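Local structure of peptidoglycan D,D-transpeptidase PbpA (Mycobacterium tuberculosis, 3UN7) at residues Asp76-Asn80 with Gly81-Arg85; Arg85-Gly88 with Arg89-Ala92; Ile113-Ala116 with Gly117-Ala120. The protein probably cross-links the peptidoglycan of the mycobacterial cell wall as a penicillin-binding D,D-transpeptidase and helps to regulate cell length. One frame throughout, in Å; residues are numbered along the deposited sequence.

Contact 1. Residues Asp76-Asn80 with Gly81-Arg85; sequences DPILN and GSDRR
At the end of the short helix 76-79 the chain turns at G81, whose positive phi (81°) suits a residue without CB, and comes back so that D83 N donates to P77 O at 2.9 Å. G81 N also bonds to I78 O at 3.2 Å. P77 fits the helix start, where its nitrogen need supply no hydrogen. Two polar side chains brace the turn. N80 OD1 takes a bond from S82 OG at 2.5 Å, in the amide plane on a lone pair, and a second from S82 N at 3.0 Å, closer to the line of its C=O bond. An Asx turn follows in the link before helix 87-96, D83 OD2 accepting from R85 N at 2.9 Å. R85, its chain bent at chi3 (-63°), reaches back and grips the D83 carboxylate side-on: R85 NE meets D83 OD2 at 2.8 Å, almost straight, and NH2 bonds to OD1. Aspartate suits the place, one oxygen serving R85 NH2 and the other shared by R85 N and NE. I78, apolar and buried, lies alongside D83; its CD1 packs 3.7 Å from D83 CG and also lies near R85 NH2, while R85 touches L342 and I350 of the neighbouring sheet.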
# COMPACT_ATOMS: atom_id res chain seq x y z
N ASP A 76 22.29 4.97 2.28
CA ASP A 76 23.51 4.99 3.09
C ASP A 76 24.68 5.83 2.53
O ASP A 76 25.25 6.64 3.28
CB ASP A 76 23.97 3.57 3.42
CG ASP A 76 24.77 3.51 4.72
OD1 ASP A 76 24.62 4.40 5.58
OD2 ASP A 76 25.56 2.56 4.86
N PRO A 77 25.05 5.66 1.24
CA PRO A 77 26.19 6.42 0.71
C PRO A 77 25.98 7.93 0.70
O PRO A 77 26.92 8.69 0.94
CB PRO A 77 26.33 5.89 -0.72
CG PRO A 77 25.64 4.56 -0.73
CD PRO A 77 24.49 4.76 0.20
N ILE A 78 24.75 8.37 0.45
CA ILE A 78 24.42 9.80 0.53
C ILE A 78 24.45 10.25 2.00
O ILE A 78 25.10 11.26 2.35
CB ILE A 78 23.06 10.11 -0.15
CG1 ILE A 78 23.20 10.00 -1.68
CG2 ILE A 78 22.50 11.48 0.27
CD1 ILE A 78 23.91 11.18 -2.35
N LEU A 79 23.79 9.48 2.86
CA LEU A 79 23.66 9.89 4.25
C LEU A 79 24.98 9.88 4.99
O LEU A 79 25.23 10.76 5.83
CB LEU A 79 22.61 9.02 4.98
CG LEU A 79 21.20 9.21 4.43
CD1 LEU A 79 20.29 8.09 4.87
CD2 LEU A 79 20.66 10.56 4.88
N ASN A 80 25.84 8.90 4.70
CA ASN A 80 27.16 8.87 5.32
C ASN A 80 28.24 9.67 4.57
O ASN A 80 29.36 9.79 5.05
CB ASN A 80 27.61 7.43 5.65
CG ASN A 80 27.99 6.61 4.42
OD1 ASN A 80 28.44 7.15 3.42
ND2 ASN A 80 27.82 5.28 4.50
N GLY A 81 27.88 10.22 3.42
CA GLY A 81 28.77 11.11 2.66
C GLY A 81 29.82 10.44 1.80
O GLY A 81 30.71 11.11 1.29
N SER A 82 29.72 9.11 1.62
CA SER A 82 30.69 8.37 0.81
C SER A 82 30.29 8.26 -0.67
O SER A 82 31.07 7.80 -1.50
CB SER A 82 30.92 6.97 1.39
OG SER A 82 29.71 6.24 1.43
N ASP A 83 29.07 8.70 -0.99
CA ASP A 83 28.63 8.76 -2.38
C ASP A 83 29.64 9.52 -3.24
O ASP A 83 30.14 10.57 -2.82
CB ASP A 83 27.25 9.41 -2.49
CG ASP A 83 26.59 9.15 -3.82
OD1 ASP A 83 25.71 8.28 -3.90
OD2 ASP A 83 26.96 9.81 -4.82
N ARG A 84 29.92 8.98 -4.42
CA ARG A 84 30.85 9.56 -5.40
C ARG A 84 30.50 11.00 -5.73
O ARG A 84 31.39 11.85 -5.92
CB ARG A 84 30.86 8.73 -6.69
CG ARG A 84 31.37 7.31 -6.53
CD ARG A 84 31.58 6.58 -7.86
NE ARG A 84 32.41 5.41 -7.63
CZ ARG A 84 33.67 5.28 -8.02
NH1 ARG A 84 34.26 6.22 -8.75
NH2 ARG A 84 34.34 4.18 -7.72
N ARG A 85 29.20 11.28 -5.82
CA ARG A 85 28.71 12.62 -6.14
C ARG A 85 29.07 13.65 -5.07
O ARG A 85 29.11 14.86 -5.35
CB ARG A 85 27.20 12.57 -6.40
CG ARG A 85 26.85 11.78 -7.68
CD ARG A 85 25.39 11.37 -7.76
NE ARG A 85 25.00 10.46 -6.68
CZ ARG A 85 23.80 9.89 -6.58
NH1 ARG A 85 22.85 10.12 -7.48
NH2 ARG A 85 23.55 9.08 -5.56

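Contact 2. Residues Arg85-Gly88 with Arg89-Ala92; sequences RLFG and RRLA
L86 and F87 hand their carbonyls to the first turn of helix 87-96, a surface helix of the dimerisation-domain region. The close part of the contact is the backbone. L86 O receives R89 N at 2.7 Å and, only weakly, R90 N; F87 O holds L91 N by another weak bond, and A92 N to G88 O, 3.1 Å, is the first i to i+4 bond of normal strength. A92 CB lies 3.4 Å from G88 O, and L91 CG comes within 3.3 Å of F87 O. L86, the buried member, turns its apolar side chain to I78 of the preceding helix. Toward solvent the packing is looser. The F87 ring leans on L91, CD1 lying 3.9 Å from L91 CG, an apolar pair one turn apart. The R89 chain folds at chi2 and chi3 and heads away, with a weak, long ion pair to D346. R90 is held more firmly, since its NH2 bonds to N80 O, next to helix 76-79. Its CG lies opposite the backbone N (chi1 -164°), a course that carries the long chain past F87. The guanidinium plane stands 58° from the ring, and R90 NH1 comes to the ring's edge, 3.7 Å from F87 CE2.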
# COMPACT_ATOMS: atom_id res chain seq x y z
N ARG A 85 29.20 11.28 -5.82
CA ARG A 85 28.71 12.62 -6.14
C ARG A 85 29.07 13.65 -5.07
O ARG A 85 29.11 14.86 -5.35
CB ARG A 85 27.20 12.57 -6.40
CG ARG A 85 26.85 11.78 -7.68
CD ARG A 85 25.39 11.37 -7.76
NE ARG A 85 25.00 10.46 -6.68
CZ ARG A 85 23.80 9.89 -6.58
NH1 ARG A 85 22.85 10.12 -7.48
NH2 ARG A 85 23.55 9.08 -5.56
N LEU A 86 29.38 13.16 -3.87
CA LEU A 86 29.65 13.99 -2.70
C LEU A 86 31.12 14.11 -2.38
O LEU A 86 31.53 15.01 -1.65
CB LEU A 86 28.97 13.40 -1.46
CG LEU A 86 27.47 13.59 -1.35
CD1 LEU A 86 26.93 12.74 -0.20
CD2 LEU A 86 27.16 15.06 -1.16
N PHE A 87 31.92 13.19 -2.91
CA PHE A 87 33.30 13.08 -2.47
C PHE A 87 34.20 14.29 -2.74
O PHE A 87 35.28 14.41 -2.15
CB PHE A 87 33.94 11.77 -2.94
CG PHE A 87 34.75 11.10 -1.87
CD1 PHE A 87 36.14 11.11 -1.93
CD2 PHE A 87 34.12 10.51 -0.78
CE1 PHE A 87 36.89 10.52 -0.93
CE2 PHE A 87 34.86 9.92 0.24
CZ PHE A 87 36.25 9.92 0.16
N GLY A 88 33.75 15.20 -3.60
CA GLY A 88 34.40 16.50 -3.75
C GLY A 88 34.25 17.35 -2.50
O GLY A 88 35.18 18.07 -2.10
N ARG A 89 33.08 17.26 -1.86
CA ARG A 89 32.78 18.06 -0.67
C ARG A 89 33.49 17.56 0.59
O ARG A 89 33.94 18.37 1.41
CB ARG A 89 31.26 18.16 -0.43
CG ARG A 89 30.43 18.54 -1.66
CD ARG A 89 30.95 19.78 -2.38
NE ARG A 89 30.38 21.03 -1.87
CZ ARG A 89 31.08 22.06 -1.40
NH1 ARG A 89 32.41 22.02 -1.38
NH2 ARG A 89 30.45 23.14 -0.97
N ARG A 90 33.60 16.24 0.75
CA ARG A 90 34.24 15.67 1.93
C ARG A 90 35.75 15.89 1.87
O ARG A 90 36.39 16.14 2.90
CB ARG A 90 33.92 14.18 2.10
CG ARG A 90 34.24 13.64 3.50
CD ARG A 90 34.41 12.13 3.51
NE ARG A 90 33.21 11.42 3.97
CZ ARG A 90 33.12 10.09 4.08
NH1 ARG A 90 34.16 9.31 3.78
NH2 ARG A 90 32.00 9.53 4.51
N LEU A 91 36.30 15.80 0.66
CA LEU A 91 37.72 16.09 0.43
C LEU A 91 38.03 17.55 0.74
O LEU A 91 39.02 17.85 1.43
CB LEU A 91 38.14 15.71 -1.00
CG LEU A 91 38.47 14.23 -1.29
CD1 LEU A 91 38.71 14.02 -2.78
CD2 LEU A 91 39.67 13.74 -0.48
N ALA A 92 37.18 18.45 0.25
CA ALA A 92 37.29 19.88 0.56
C ALA A 92 37.24 20.13 2.07
O ALA A 92 38.02 20.93 2.58
CB ALA A 92 36.20 20.68 -0.16

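Contact 3. Residues Ile113-Ala116 with Gly117-Ala120; sequences IQQA and GWDA
Q115 and D119, one helical turn apart, make the side-chain hydrogen bond across this contact. Q115 NE2 donates to D119 OD1 at 3.0 Å with an N-H...O angle of 155°; the acceptor lies close to the amide plane, but the donor stands above the carboxylate plane, and the two planes are 51° apart. The bend of the Q115 chain at chi2 (68°) swings the amide along the helix to meet its partner. Aspartate suits position 119 as the acceptor for this N-H. Glutamine suits position 115 because its OE1 also accepts, from N51, so both ends of the amide are tied; Q114, a buried amide, likewise donates through NE2 to the carbonyls of L146 and V54.

Backbone bonds supply the framework. G117 N to I113 O, W118 N to Q114 O and A120 N to A116 O each measure 2.9 Å, and D119 N to Q115 O is shorter at 2.7 Å, the regular i to i+4 pattern of an alpha helix.

Among van der Waals contacts, W118 CD1 lies 3.9 Å from Q115 NE2. I113 packs on V453 and A457, the small A116 and A120 let helix 446-458 come close, and W118 touches E53 and V54. Helix 111-123 is thus packed against helices 52-59 and 446-458 and strand 143-149 of the five-stranded transpeptidase sheet.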
# COMPACT_ATOMS: atom_id res chain seq x y z
N ILE A 113 -0.33 13.52 5.94
CA ILE A 113 -0.99 12.31 5.47
C ILE A 113 -0.50 11.09 6.27
O ILE A 113 -1.31 10.32 6.77
CB ILE A 113 -0.82 12.12 3.94
CG1 ILE A 113 -1.27 13.39 3.21
CG2 ILE A 113 -1.63 10.90 3.43
CD1 ILE A 113 -1.05 13.34 1.69
N GLN A 114 0.81 10.95 6.41
CA GLN A 114 1.40 9.86 7.20
C GLN A 114 0.81 9.81 8.62
O GLN A 114 0.42 8.75 9.11
CB GLN A 114 2.92 10.02 7.26
CG GLN A 114 3.63 8.89 7.99
CD GLN A 114 4.03 7.76 7.06
OE1 GLN A 114 3.79 7.83 5.86
NE2 GLN A 114 4.66 6.72 7.61
N GLN A 115 0.77 10.98 9.28
CA GLN A 115 0.24 11.11 10.63
C GLN A 115 -1.24 10.75 10.71
O GLN A 115 -1.64 10.03 11.62
CB GLN A 115 0.49 12.52 11.20
CG GLN A 115 0.27 12.64 12.73
CD GLN A 115 1.33 11.88 13.52
OE1 GLN A 115 2.53 12.05 13.28
NE2 GLN A 115 0.90 11.03 14.46
N ALA A 116 -2.03 11.19 9.72
CA ALA A 116 -3.45 10.82 9.68
C ALA A 116 -3.65 9.31 9.51
O ALA A 116 -4.51 8.73 10.16
CB ALA A 116 -4.18 11.58 8.58
N GLY A 117 -2.87 8.69 8.64
CA GLY A 117 -2.98 7.24 8.44
C GLY A 117 -2.62 6.51 9.72
O GLY A 117 -3.36 5.63 10.17
N TRP A 118 -1.48 6.88 10.30
CA TRP A 118 -1.03 6.33 11.57
C TRP A 118 -2.10 6.51 12.64
O TRP A 118 -2.48 5.53 13.28
CB TRP A 118 0.28 6.99 12.06
CG TRP A 118 0.67 6.51 13.44
CD1 TRP A 118 0.54 7.20 14.62
CD2 TRP A 118 1.24 5.24 13.78
NE1 TRP A 118 1.00 6.43 15.67
CE2 TRP A 118 1.45 5.23 15.18
CE3 TRP A 118 1.61 4.11 13.05
CZ2 TRP A 118 1.99 4.13 15.86
CZ3 TRP A 118 2.15 3.01 13.72
CH2 TRP A 118 2.34 3.04 15.11
N ASP A 119 -2.55 7.75 12.85
CA ASP A 119 -3.53 8.02 13.91
C ASP A 119 -4.78 7.19 13.69
O ASP A 119 -5.32 6.60 14.63
CB ASP A 119 -3.91 9.50 13.96
CG ASP A 119 -2.79 10.40 14.48
OD1 ASP A 119 -1.81 9.87 15.05
OD2 ASP A 119 -2.92 11.64 14.32
N ALA A 120 -5.27 7.16 12.45
CA ALA A 120 -6.48 6.39 12.13
C ALA A 120 -6.30 4.90 12.41
O ALA A 120 -7.21 4.25 12.94
CB ALA A 120 -6.91 6.63 10.70

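In the fold
The three contacts follow one another along the chain. Contacts 1 and 2 are neighbours, with centres 9 Å apart: they share R85, and the turn after helix 76-79 leads directly into helix 87-96. The two touch each other within the range of the dimerisation domain, on the same side of the chain's centre. Contact 3 lies further on, in helix 111-123, its centre 31 Å from contact 1 and 38 Å from contact 2, touching neither. Strand 104-107 of the mixed sheet comes between, and helix 111-123 then leads toward the transpeptidase sheet. All three lie away from the probable acylation site, so they belong to the framework of the protein.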